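Local atomic coordinates of halogenase (Chondromyces crocatus, PDB entry 3E1T), a protein that probably uses a bound FAD cofactor to chlorinate an intermediate in the biosynthesis of the myxobacterial metabolite chondrochloren. Residues E39-H44 against L117-E122; P52-G57 against S314-A319; E67-G72 against F104-E109. All coordinates share one frame; numbering follows the deposited sequence.

Interaction 1: residues E39-H44 against L117-E122; sequences EAFPRH and LLRNSE. With FAD (flavin-adenine dinucleotide), chain C.
Phe41, in the irregular loop 39-44, and Leu118, on a turn of helix 117-122, mark the closest backbone approach, with CA atoms 8.5 Å apart, so side chains must bridge the gap. Leu118 does this with one methyl: CD2 lies over a face of the Phe41 ring, 3.9 Å from its centroid and 27° off the ring normal, a CH-pi contact shifted toward the rim. Its closest ring atom is Phe41 CD2, at 3.5 Å from Leu118 CD2. Leu118 sends CG away from its backbone N (chi1 -163°), and the two side chains meet at about a right angle. Arg119 adds a second touch, its NH1 reaching 3.5 Å from Phe41 CB; that nitrogen is salt-bridged to Asp115. Arg119 NH2 pairs with Glu122 OE2 at 3.0 Å, approaching from above the carboxylate plane, and also with Glu130. The loop follows strand 33-36 of the parallel sheet in what appears to be a Rossmann-type FAD-binding domain, and a cis peptide joins Phe41 to Pro42 within it. Here the adenosine ribose is held: the Arg43 guanidinium uses an edge, NE lying 3.1 Å and NH2 3.0 Å from FAD O3B, the latter bond at 152° at the hydrogen. Two donors therefore grip one hydroxyl oxygen. Phe41 CZ rests 3.6 Å above the plane of that guanidinium, toward its rim, while Asp114 of helix 110-123 binds Arg43 NH1 and helps fix its rotation.

Interaction 2: residues P52-G57 against S314-A319; sequences PATVHG and SGVHLA. With FAD (flavin-adenine dinucleotide), chain C.
Thr54 and His317 bring helix 52-57 and helix 315-319 together in the FAD-binding part of the halogenase, where the second helix starts against the flavin, as in related flavoproteins of the para-hydroxybenzoate hydroxylase type. The short axes pass 9.2 Å apart with 56° between their N-to-C directions, and the CA atoms of these two residues are the nearest pair. His317 can be traced outward. Its CA lies 3.4 Å from Thr54 OG1, and CB stays close to the same oxygen, at 3.7 Å. With chi1 at 161°, CG lies beside the carbonyl carbon, which places the imidazole beside the first turn of helix 52-57, with Thr54 OG1 near the ring plane at its edge. ND1 then meets two things: the methyl of Ala53, whose CB is 3.8 Å away, and a water at 2.7 Å. That water also lies 2.6 Å from Thr54 OG1, so one molecule joins the hydroxyl of one helix to the ring of the other where no direct polar bond links them. CE1 continues along the same Ala53 methyl. At the tip, NE2 is hydrogen-bonded to Glu354 of helix 340-368, so both ring nitrogens have partners and the ring is fixed from two directions. Deeper in, Thr54 CG2 touches Val316 CG1 at 4.2 Å, a lighter apolar contact between buried side chains. The other methyl of Val316, CG2, faces the cofactor near FAD O2. The positive end of the helix dipole would probably favour negative charge at this side of the flavin. Val316 N donates to FAD O2 at 2.8 Å in a nearly straight bond, 164° at the hydrogen.

Interaction 3: residues E67-G72 against F104-E109; sequences EMKRAG and FAYQVE
Met68 and Tyr106 form the tight part of this contact. Their CA atoms are 8.7 Å apart, the nearest pair between helix 65-69 and the short strand 105-106, and the space is bridged by the Met68 side chain, which meets the CD2 and CE2 atoms of the phenol ring. Two Met68 carbons do the touching: CE is 3.7 Å from Tyr106 CD2, and CB is 3.8 Å from Tyr106 CE2. CB meets the ring directly from the helix; the bends at chi2 (-87°) and chi3 (-83°) turn the chain back and bring CE to Tyr106 CD2, while SD stands farther from the ring. The two side chains meet at a slant, and the backbone oxygen of Met68 lies over one face of the ring. Both residues are buried, and the contact between their side chains is apolar.

The looser side begins at the phenol hydroxyl. Tyr106 OH reaches the helix backbone 3.8 Å from Lys69 CA, and 3.9 Å from Lys69 CG, at van der Waals range only. Lys69 is exposed and its CB points away from the strand, so just the base of its chain takes part. Beyond it the peptide leaves helical angles at Gly72, where phi is 80°, a value that favours glycine. Ala71 O at this turn accepts from Arg112.

Around the buried half, Met68 also packs on Phe113 and Met116 of helix 110-123 and on Val55 and Cys59 of helix 52-61. Tyr106 rests on Val55 and on Ile75 of strand 75-82, with which strand 105-106 pairs antiparallel through the backbone of Ala105 and Lys76.

In the fold
Interactions 1 and 2 lie at different ends of the same FAD, the first at the adenosine ribose and the second at the flavin, with centres 18 Å apart and about 6 Å between nearest atoms. Interaction 3 does not reach the cofactor. Its centre is 13 Å from that of interaction 2, which it touches: His56 meets Phe104 edge-to-face. The centres of interactions 1 and 3 are 16 Å apart, with nearest atoms about 5 Å apart and no touch. Along the chain, interaction 3 is nested inside the loops closed by the other two, whose segments alternate. Interaction 3 thus lies between helix 52-61, used by interaction 2, and helix 110-123, which follows strand 105-106 and carries segment 117-122.

Interaction 1: residues E39-H44 against L117-E122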
loop_
_atom_site.group_PDB
_atom_site.type_symbol
_atom_site.label_atom_id
_atom_site.label_comp_id
_atom_site.label_asym_id
_atom_site.label_seq_id
_atom_site.Cartn_x
_atom_site.Cartn_y
_atom_site.Cartn_z
ATOM N N GLU A 39 5.430 -18.733 3.265
ATOM C CA GLU A 39 4.806 -19.448 2.154
ATOM C C GLU A 39 5.862 -19.989 1.194
ATOM O O GLU A 39 7.031 -19.593 1.246
ATOM C CB GLU A 39 3.856 -18.509 1.384
ATOM C CG GLU A 39 2.568 -18.104 2.132
ATOM C CD GLU A 39 1.277 -18.615 1.466
ATOM O OE1 GLU A 39 0.353 -17.790 1.244
ATOM O OE2 GLU A 39 1.179 -19.831 1.157
ATOM N N ALA A 40 5.434 -20.900 0.326
ATOM C CA ALA A 40 6.224 -21.320 -0.826
ATOM C C ALA A 40 5.749 -20.515 -2.032
ATOM O O ALA A 40 4.554 -20.485 -2.338
ATOM C CB ALA A 40 6.067 -22.834 -1.076
ATOM N N PHE A 41 6.682 -19.840 -2.692
ATOM C CA PHE A 41 6.361 -19.038 -3.861
ATOM C C PHE A 41 6.209 -19.919 -5.099
ATOM O O PHE A 41 6.805 -21.002 -5.162
ATOM C CB PHE A 41 7.413 -17.946 -4.069
ATOM C CG PHE A 41 7.195 -16.721 -3.217
ATOM C CD1 PHE A 41 6.473 -16.792 -2.029
ATOM C CD2 PHE A 41 7.732 -15.499 -3.590
ATOM C CE1 PHE A 41 6.279 -15.656 -1.235
ATOM C CE2 PHE A 41 7.540 -14.365 -2.806
ATOM C CZ PHE A 41 6.814 -14.447 -1.630
ATOM N N PRO A 42 5.388 -19.479 -6.076
ATOM C CA PRO A 42 4.585 -18.250 -6.061
ATOM C C PRO A 42 3.292 -18.406 -5.256
ATOM O O PRO A 42 2.751 -19.515 -5.164
ATOM C CB PRO A 42 4.274 -18.026 -7.541
ATOM C CG PRO A 42 4.239 -19.392 -8.129
ATOM C CD PRO A 42 5.226 -20.226 -7.341
ATOM N N ARG A 43 2.815 -17.300 -4.674
ATOM C CA ARG A 43 1.575 -17.308 -3.878
ATOM C C ARG A 43 0.719 -16.059 -4.124
ATOM O O ARG A 43 1.252 -14.975 -4.373
ATOM C CB ARG A 43 1.899 -17.454 -2.380
ATOM C CG ARG A 43 2.794 -16.350 -1.781
ATOM C CD ARG A 43 1.989 -15.230 -1.072
ATOM N NE ARG A 43 2.852 -14.118 -0.655
ATOM C CZ ARG A 43 3.201 -13.108 -1.447
ATOM N NH1 ARG A 43 2.764 -13.061 -2.708
ATOM N NH2 ARG A 43 3.996 -12.146 -0.985
ATOM N N HIS A 44 -0.599 -16.219 -4.055
ATOM C CA HIS A 44 -1.525 -15.107 -4.268
ATOM C C HIS A 44 -1.447 -14.069 -3.163
ATOM O O HIS A 44 -1.404 -14.405 -1.982
ATOM C CB HIS A 44 -2.974 -15.586 -4.367
ATOM C CG HIS A 44 -3.968 -14.465 -4.455
ATOM N ND1 HIS A 44 -4.595 -13.934 -3.348
ATOM C CD2 HIS A 44 -4.425 -13.759 -5.518
ATOM C CE1 HIS A 44 -5.402 -12.959 -3.723
ATOM N NE2 HIS A 44 -5.318 -12.833 -5.036
ATOM N N LEU A 117 10.408 -10.938 -7.937
ATOM C CA LEU A 117 11.198 -10.139 -7.000
ATOM C C LEU A 117 12.055 -10.964 -6.041
ATOM O O LEU A 117 13.173 -10.557 -5.711
ATOM C CB LEU A 117 10.292 -9.198 -6.179
ATOM C CG LEU A 117 9.603 -7.995 -6.835
ATOM C CD1 LEU A 117 8.645 -7.326 -5.841
ATOM C CD2 LEU A 117 10.590 -6.977 -7.373
ATOM N N LEU A 118 11.519 -12.087 -5.560
ATOM C CA LEU A 118 12.234 -12.900 -4.563
ATOM C C LEU A 118 13.386 -13.663 -5.217
ATOM O O LEU A 118 14.459 -13.797 -4.629
ATOM C CB LEU A 118 11.296 -13.864 -3.822
ATOM C CG LEU A 118 11.814 -14.465 -2.494
ATOM C CD1 LEU A 118 12.189 -13.405 -1.448
ATOM C CD2 LEU A 118 10.814 -15.416 -1.902
ATOM N N ARG A 119 13.153 -14.142 -6.437
ATOM C CA ARG A 119 14.205 -14.756 -7.255
ATOM C C ARG A 119 15.373 -13.788 -7.475
ATOM O O ARG A 119 16.537 -14.197 -7.425
ATOM C CB ARG A 119 13.621 -15.232 -8.587
ATOM C CG ARG A 119 13.163 -16.696 -8.623
ATOM C CD ARG A 119 12.111 -17.049 -7.578
ATOM N NE ARG A 119 12.696 -17.301 -6.256
ATOM C CZ ARG A 119 12.022 -17.760 -5.204
ATOM N NH1 ARG A 119 10.728 -18.033 -5.297
ATOM N NH2 ARG A 119 12.647 -17.956 -4.052
ATOM N N ASN A 120 15.060 -12.507 -7.689
ATOM C CA ASN A 120 16.073 -11.468 -7.889
ATOM C C ASN A 120 16.892 -11.237 -6.630
ATOM O O ASN A 120 18.073 -10.884 -6.714
ATOM C CB ASN A 120 15.425 -10.152 -8.335
ATOM C CG ASN A 120 16.454 -9.063 -8.671
ATOM O OD1 ASN A 120 17.354 -9.273 -9.481
ATOM N ND2 ASN A 120 16.301 -7.884 -8.063
ATOM N N SER A 121 16.252 -11.419 -5.471
ATOM C CA SER A 121 16.926 -11.340 -4.169
ATOM C C SER A 121 18.052 -12.368 -4.087
ATOM O O SER A 121 19.183 -12.031 -3.734
ATOM C CB SER A 121 15.936 -11.582 -3.018
ATOM O OG SER A 121 15.142 -10.437 -2.747
ATOM N N GLU A 122 17.716 -13.617 -4.407
ATOM C CA GLU A 122 18.673 -14.717 -4.404
ATOM C C GLU A 122 19.888 -14.366 -5.242
ATOM O O GLU A 122 21.010 -14.341 -4.733
ATOM C CB GLU A 122 18.016 -15.991 -4.921
ATOM C CG GLU A 122 16.958 -16.520 -3.984
ATOM C CD GLU A 122 16.122 -17.614 -4.587
ATOM O OE1 GLU A 122 16.014 -17.681 -5.837
ATOM O OE2 GLU A 122 15.552 -18.407 -3.805
HETATM P PA FAD C . 3.008 -8.488 1.903
HETATM O O1A FAD C . 2.841 -8.313 0.417
HETATM O O2A FAD C . 1.757 -8.798 2.649
HETATM O O5B FAD C . 4.053 -9.700 2.125
HETATM C C5B FAD C . 4.477 -10.083 3.424
HETATM C C4B FAD C . 5.047 -11.504 3.374
HETATM O O4B FAD C . 5.373 -11.964 4.670
HETATM C C3B FAD C . 4.026 -12.486 2.810
HETATM O O3B FAD C . 4.625 -13.153 1.721
HETATM C C2B FAD C . 3.749 -13.462 3.935
HETATM O O2B FAD C . 3.657 -14.766 3.434
HETATM C C1B FAD C . 4.971 -13.302 4.820
HETATM N N9A FAD C . 4.756 -13.568 6.254
HETATM C C8A FAD C . 3.669 -13.272 7.038
HETATM N N7A FAD C . 3.941 -13.683 8.298
HETATM C C5A FAD C . 5.184 -14.221 8.334
HETATM C C6A FAD C . 5.960 -14.803 9.350
HETATM N N6A FAD C . 5.458 -15.034 10.569
HETATM N N1A FAD C . 7.219 -15.262 9.044
HETATM C C2A FAD C . 7.710 -15.194 7.765
HETATM N N3A FAD C . 6.933 -14.633 6.775
HETATM C C4A FAD C . 5.701 -14.151 7.053
HETATM N N1 FAD C . -1.233 -1.924 -3.273
HETATM C C2 FAD C . -0.858 -1.500 -4.518
HETATM O O2 FAD C . 0.300 -1.121 -4.675
HETATM N N3 FAD C . -1.785 -1.494 -5.545
HETATM C C4 FAD C . -3.089 -1.928 -5.329
HETATM O O4 FAD C . -3.912 -1.944 -6.247
HETATM C C4X FAD C . -3.470 -2.345 -4.060
HETATM N N5 FAD C . -4.756 -2.784 -3.806
HETATM C C5X FAD C . -5.104 -3.203 -2.536
HETATM C C6 FAD C . -6.405 -3.639 -2.264
HETATM C C7 FAD C . -6.748 -4.061 -0.970
HETATM C C7M FAD C . -8.194 -4.312 -0.645
HETATM C C8 FAD C . -5.795 -4.042 0.055
HETATM C C8M FAD C . -6.171 -4.290 1.498
HETATM C C9 FAD C . -4.501 -3.618 -0.227
HETATM C C9A FAD C . -4.148 -3.194 -1.513
HETATM N N10 FAD C . -2.853 -2.782 -1.765
HETATM C C10 FAD C . -2.515 -2.350 -3.030
HETATM C "C1'" FAD C . -1.784 -2.878 -0.690
HETATM C "C2'" FAD C . -0.815 -4.053 -0.868
HETATM O "O2'" FAD C . -1.551 -5.249 -0.715
HETATM C "C3'" FAD C . 0.299 -4.014 0.189
HETATM O "O3'" FAD C . 0.658 -2.683 0.492
HETATM C "C4'" FAD C . 1.598 -4.710 -0.216
HETATM O "O4'" FAD C . 1.344 -6.077 -0.454
HETATM C "C5'" FAD C . 2.619 -4.573 0.914
HETATM O "O5'" FAD C . 3.678 -5.465 0.704
HETATM P P FAD C . 4.529 -6.054 1.932
HETATM O O1P FAD C . 5.867 -6.533 1.410
HETATM O O2P FAD C . 4.732 -5.007 2.982
HETATM O O3P FAD C . 3.618 -7.182 2.577
#

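Interaction 2: residues P52-G57 against S314-A319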
loop_
_atom_site.group_PDB
_atom_site.type_symbol
_atom_site.label_atom_id
_atom_site.label_comp_id
_atom_site.label_asym_id
_atom_site.label_seq_id
_atom_site.Cartn_x
_atom_site.Cartn_y
_atom_site.Cartn_z
ATOM N N PRO A 52 4.656 4.371 -11.090
ATOM C CA PRO A 52 5.912 4.631 -11.790
ATOM C C PRO A 52 7.152 4.718 -10.887
ATOM O O PRO A 52 8.245 4.346 -11.321
ATOM C CB PRO A 52 5.650 5.991 -12.467
ATOM C CG PRO A 52 4.172 6.014 -12.648
ATOM C CD PRO A 52 3.669 5.433 -11.371
ATOM N N ALA A 53 6.990 5.204 -9.659
ATOM C CA ALA A 53 8.124 5.319 -8.732
ATOM C C ALA A 53 8.724 3.948 -8.406
ATOM O O ALA A 53 9.932 3.826 -8.216
ATOM C CB ALA A 53 7.719 6.051 -7.458
ATOM N N THR A 54 7.874 2.925 -8.375
ATOM C CA THR A 54 8.293 1.543 -8.160
ATOM C C THR A 54 8.796 0.913 -9.464
ATOM O O THR A 54 9.856 0.301 -9.485
ATOM C CB THR A 54 7.138 0.692 -7.580
ATOM O OG1 THR A 54 6.480 1.423 -6.532
ATOM C CG2 THR A 54 7.655 -0.620 -7.032
ATOM N N VAL A 55 8.027 1.065 -10.540
ATOM C CA VAL A 55 8.379 0.481 -11.835
ATOM C C VAL A 55 9.660 1.090 -12.437
ATOM O O VAL A 55 10.546 0.357 -12.876
ATOM C CB VAL A 55 7.198 0.564 -12.834
ATOM C CG1 VAL A 55 7.670 0.314 -14.266
ATOM C CG2 VAL A 55 6.090 -0.422 -12.443
ATOM N N HIS A 56 9.774 2.413 -12.421
ATOM C CA HIS A 56 10.923 3.081 -13.038
ATOM C C HIS A 56 12.017 3.490 -12.061
ATOM O O HIS A 56 13.168 3.691 -12.461
ATOM C CB HIS A 56 10.475 4.304 -13.834
ATOM C CG HIS A 56 9.583 3.976 -14.985
ATOM N ND1 HIS A 56 10.046 3.876 -16.278
ATOM C CD2 HIS A 56 8.255 3.728 -15.038
ATOM C CE1 HIS A 56 9.041 3.582 -17.081
ATOM N NE2 HIS A 56 7.944 3.478 -16.351
ATOM N N GLY A 57 11.656 3.630 -10.792
ATOM C CA GLY A 57 12.627 3.964 -9.761
ATOM C C GLY A 57 13.188 2.724 -9.090
ATOM O O GLY A 57 14.342 2.366 -9.315
ATOM N N SER A 314 -1.285 2.963 -3.562
ATOM C CA SER A 314 -0.003 3.376 -2.999
ATOM C C SER A 314 0.722 2.326 -2.166
ATOM O O SER A 314 1.837 2.576 -1.733
ATOM C CB SER A 314 -0.181 4.636 -2.166
ATOM O OG SER A 314 -0.925 4.363 -0.996
ATOM N N GLY A 315 0.090 1.171 -1.947
ATOM C CA GLY A 315 0.589 0.166 -1.008
ATOM C C GLY A 315 1.974 -0.362 -1.351
ATOM O O GLY A 315 2.893 -0.315 -0.519
ATOM N N VAL A 316 2.138 -0.861 -2.574
ATOM C CA VAL A 316 3.434 -1.439 -2.962
ATOM C C VAL A 316 4.516 -0.372 -3.049
ATOM O O VAL A 316 5.677 -0.636 -2.737
ATOM C CB VAL A 316 3.352 -2.308 -4.230
ATOM C CG1 VAL A 316 4.745 -2.676 -4.734
ATOM C CG2 VAL A 316 2.533 -3.582 -3.954
ATOM N N HIS A 317 4.140 0.843 -3.441
ATOM C CA HIS A 317 5.080 1.953 -3.451
ATOM C C HIS A 317 5.603 2.243 -2.041
ATOM O O HIS A 317 6.807 2.425 -1.845
ATOM C CB HIS A 317 4.423 3.202 -4.063
ATOM C CG HIS A 317 5.116 4.487 -3.729
ATOM N ND1 HIS A 317 6.395 4.774 -4.148
ATOM C CD2 HIS A 317 4.695 5.574 -3.040
ATOM C CE1 HIS A 317 6.742 5.977 -3.722
ATOM N NE2 HIS A 317 5.729 6.482 -3.041
ATOM N N LEU A 318 4.689 2.308 -1.071
ATOM C CA LEU A 318 5.042 2.599 0.313
ATOM C C LEU A 318 5.959 1.515 0.877
ATOM O O LEU A 318 6.947 1.815 1.535
ATOM C CB LEU A 318 3.772 2.737 1.184
ATOM C CG LEU A 318 3.027 4.074 1.029
ATOM C CD1 LEU A 318 1.757 4.096 1.851
ATOM C CD2 LEU A 318 3.914 5.231 1.402
ATOM N N ALA A 319 5.607 0.263 0.610
ATOM C CA ALA A 319 6.415 -0.883 1.034
ATOM C C ALA A 319 7.839 -0.834 0.462
ATOM O O ALA A 319 8.815 -1.058 1.187
ATOM C CB ALA A 319 5.731 -2.175 0.646
HETATM P PA FAD C . 3.008 -8.488 1.903
HETATM O O1A FAD C . 2.841 -8.313 0.417
HETATM O O2A FAD C . 1.757 -8.798 2.649
HETATM O O5B FAD C . 4.053 -9.700 2.125
HETATM C C5B FAD C . 4.477 -10.083 3.424
HETATM C C4B FAD C . 5.047 -11.504 3.374
HETATM O O4B FAD C . 5.373 -11.964 4.670
HETATM C C3B FAD C . 4.026 -12.486 2.810
HETATM O O3B FAD C . 4.625 -13.153 1.721
HETATM C C2B FAD C . 3.749 -13.462 3.935
HETATM O O2B FAD C . 3.657 -14.766 3.434
HETATM C C1B FAD C . 4.971 -13.302 4.820
HETATM N N9A FAD C . 4.756 -13.568 6.254
HETATM C C8A FAD C . 3.669 -13.272 7.038
HETATM N N7A FAD C . 3.941 -13.683 8.298
HETATM C C5A FAD C . 5.184 -14.221 8.334
HETATM C C6A FAD C . 5.960 -14.803 9.350
HETATM N N6A FAD C . 5.458 -15.034 10.569
HETATM N N1A FAD C . 7.219 -15.262 9.044
HETATM C C2A FAD C . 7.710 -15.194 7.765
HETATM N N3A FAD C . 6.933 -14.633 6.775
HETATM C C4A FAD C . 5.701 -14.151 7.053
HETATM N N1 FAD C . -1.233 -1.924 -3.273
HETATM C C2 FAD C . -0.858 -1.500 -4.518
HETATM O O2 FAD C . 0.300 -1.121 -4.675
HETATM N N3 FAD C . -1.785 -1.494 -5.545
HETATM C C4 FAD C . -3.089 -1.928 -5.329
HETATM O O4 FAD C . -3.912 -1.944 -6.247
HETATM C C4X FAD C . -3.470 -2.345 -4.060
HETATM N N5 FAD C . -4.756 -2.784 -3.806
HETATM C C5X FAD C . -5.104 -3.203 -2.536
HETATM C C6 FAD C . -6.405 -3.639 -2.264
HETATM C C7 FAD C . -6.748 -4.061 -0.970
HETATM C C7M FAD C . -8.194 -4.312 -0.645
HETATM C C8 FAD C . -5.795 -4.042 0.055
HETATM C C8M FAD C . -6.171 -4.290 1.498
HETATM C C9 FAD C . -4.501 -3.618 -0.227
HETATM C C9A FAD C . -4.148 -3.194 -1.513
HETATM N N10 FAD C . -2.853 -2.782 -1.765
HETATM C C10 FAD C . -2.515 -2.350 -3.030
HETATM C "C1'" FAD C . -1.784 -2.878 -0.690
HETATM C "C2'" FAD C . -0.815 -4.053 -0.868
HETATM O "O2'" FAD C . -1.551 -5.249 -0.715
HETATM C "C3'" FAD C . 0.299 -4.014 0.189
HETATM O "O3'" FAD C . 0.658 -2.683 0.492
HETATM C "C4'" FAD C . 1.598 -4.710 -0.216
HETATM O "O4'" FAD C . 1.344 -6.077 -0.454
HETATM C "C5'" FAD C . 2.619 -4.573 0.914
HETATM O "O5'" FAD C . 3.678 -5.465 0.704
HETATM P P FAD C . 4.529 -6.054 1.932
HETATM O O1P FAD C . 5.867 -6.533 1.410
HETATM O O2P FAD C . 4.732 -5.007 2.982
HETATM O O3P FAD C . 3.618 -7.182 2.577
HETATM O O HOH W 1 8.078 2.806 -4.964
#

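Interaction 3: residues E67-G72 against F104-E109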
loop_
_atom_site.group_PDB
_atom_site.type_symbol
_atom_site.label_atom_id
_atom_site.label_comp_id
_atom_site.label_asym_id
_atom_site.label_seq_id
_atom_site.Cartn_x
_atom_site.Cartn_y
_atom_site.Cartn_z
ATOM N N GLU A 67 13.445 -7.611 -17.249
ATOM C CA GLU A 67 12.600 -8.736 -16.842
ATOM C C GLU A 67 11.126 -8.344 -16.650
ATOM O O GLU A 67 10.227 -9.151 -16.894
ATOM C CB GLU A 67 13.157 -9.403 -15.585
ATOM C CG GLU A 67 12.803 -10.885 -15.473
ATOM C CD GLU A 67 13.315 -11.538 -14.192
ATOM O OE1 GLU A 67 14.293 -11.028 -13.591
ATOM O OE2 GLU A 67 12.738 -12.577 -13.791
ATOM N N MET A 68 10.889 -7.104 -16.224
ATOM C CA MET A 68 9.533 -6.556 -16.111
ATOM C C MET A 68 8.859 -6.467 -17.484
ATOM O O MET A 68 7.694 -6.850 -17.636
ATOM C CB MET A 68 9.568 -5.164 -15.473
ATOM C CG MET A 68 10.108 -5.115 -14.056
ATOM S SD MET A 68 8.848 -5.421 -12.807
ATOM C CE MET A 68 8.139 -3.776 -12.679
ATOM N N LYS A 69 9.607 -5.964 -18.468
ATOM C CA LYS A 69 9.140 -5.817 -19.852
ATOM C C LYS A 69 8.678 -7.132 -20.470
ATOM O O LYS A 69 7.676 -7.172 -21.188
ATOM C CB LYS A 69 10.255 -5.248 -20.729
ATOM C CG LYS A 69 10.677 -3.821 -20.424
ATOM C CD LYS A 69 11.811 -3.411 -21.365
ATOM C CE LYS A 69 11.820 -1.911 -21.629
ATOM N NZ LYS A 69 12.383 -1.126 -20.489
ATOM N N ARG A 70 9.418 -8.199 -20.180
ATOM C CA ARG A 70 9.237 -9.498 -20.824
ATOM C C ARG A 70 8.100 -10.289 -20.191
ATOM O O ARG A 70 7.684 -11.334 -20.709
ATOM C CB ARG A 70 10.543 -10.305 -20.762
ATOM C CG ARG A 70 11.757 -9.569 -21.339
ATOM C CD ARG A 70 12.960 -10.489 -21.519
ATOM N NE ARG A 70 13.779 -10.637 -20.314
ATOM C CZ ARG A 70 13.738 -11.683 -19.488
ATOM N NH1 ARG A 70 12.905 -12.693 -19.723
ATOM N NH2 ARG A 70 14.534 -11.723 -18.422
ATOM N N ALA A 71 7.590 -9.767 -19.077
ATOM C CA ALA A 71 6.615 -10.470 -18.254
ATOM C C ALA A 71 5.209 -10.498 -18.844
ATOM O O ALA A 71 4.432 -11.404 -18.546
ATOM C CB ALA A 71 6.592 -9.880 -16.860
ATOM N N GLY A 72 4.877 -9.506 -19.663
ATOM C CA GLY A 72 3.550 -9.431 -20.267
ATOM C C GLY A 72 2.506 -8.873 -19.311
ATOM O O GLY A 72 1.335 -9.276 -19.345
ATOM N N PHE A 104 4.829 5.412 -17.113
ATOM C CA PHE A 104 3.867 4.325 -16.954
ATOM C C PHE A 104 4.204 3.356 -15.813
ATOM O O PHE A 104 5.267 3.428 -15.212
ATOM C CB PHE A 104 3.767 3.536 -18.267
ATOM C CG PHE A 104 5.001 2.730 -18.585
ATOM C CD1 PHE A 104 5.085 1.386 -18.223
ATOM C CD2 PHE A 104 6.079 3.315 -19.245
ATOM C CE1 PHE A 104 6.225 0.635 -18.509
ATOM C CE2 PHE A 104 7.224 2.573 -19.546
ATOM C CZ PHE A 104 7.300 1.228 -19.171
ATOM N N ALA A 105 3.292 2.426 -15.553
ATOM C CA ALA A 105 3.536 1.336 -14.622
ATOM C C ALA A 105 2.902 0.056 -15.162
ATOM O O ALA A 105 2.562 -0.023 -16.341
ATOM C CB ALA A 105 2.987 1.679 -13.241
ATOM N N TYR A 106 2.756 -0.948 -14.304
ATOM C CA TYR A 106 2.157 -2.207 -14.712
ATOM C C TYR A 106 1.004 -2.613 -13.813
ATOM O O TYR A 106 0.902 -2.145 -12.673
ATOM C CB TYR A 106 3.208 -3.314 -14.728
ATOM C CG TYR A 106 4.353 -3.125 -15.713
ATOM C CD1 TYR A 106 4.146 -3.224 -17.098
ATOM C CD2 TYR A 106 5.651 -2.888 -15.258
ATOM C CE1 TYR A 106 5.210 -3.072 -18.005
ATOM C CE2 TYR A 106 6.718 -2.737 -16.147
ATOM C CZ TYR A 106 6.490 -2.828 -17.518
ATOM O OH TYR A 106 7.549 -2.680 -18.391
ATOM N N GLN A 107 0.139 -3.476 -14.342
ATOM C CA GLN A 107 -0.871 -4.176 -13.569
ATOM C C GLN A 107 -0.366 -5.603 -13.418
ATOM O O GLN A 107 -0.247 -6.332 -14.410
ATOM C CB GLN A 107 -2.221 -4.199 -14.296
ATOM C CG GLN A 107 -2.702 -2.871 -14.855
ATOM C CD GLN A 107 -3.284 -1.945 -13.799
ATOM O OE1 GLN A 107 -2.932 -2.027 -12.620
ATOM N NE2 GLN A 107 -4.173 -1.041 -14.225
ATOM N N VAL A 108 -0.051 -6.002 -12.189
ATOM C CA VAL A 108 0.683 -7.246 -11.991
ATOM C C VAL A 108 -0.087 -8.310 -11.244
ATOM O O VAL A 108 -0.821 -8.021 -10.296
ATOM C CB VAL A 108 2.045 -7.010 -11.289
ATOM C CG1 VAL A 108 2.832 -5.915 -11.995
ATOM C CG2 VAL A 108 1.870 -6.673 -9.792
ATOM N N GLU A 109 0.086 -9.551 -11.688
ATOM C CA GLU A 109 -0.288 -10.699 -10.894
ATOM C C GLU A 109 0.753 -10.767 -9.789
ATOM O O GLU A 109 1.945 -10.924 -10.048
ATOM C CB GLU A 109 -0.277 -11.968 -11.739
ATOM C CG GLU A 109 -1.555 -12.167 -12.534
ATOM C CD GLU A 109 -1.410 -13.199 -13.629
ATOM O OE1 GLU A 109 -0.969 -12.822 -14.741
ATOM O OE2 GLU A 109 -1.751 -14.379 -13.372
#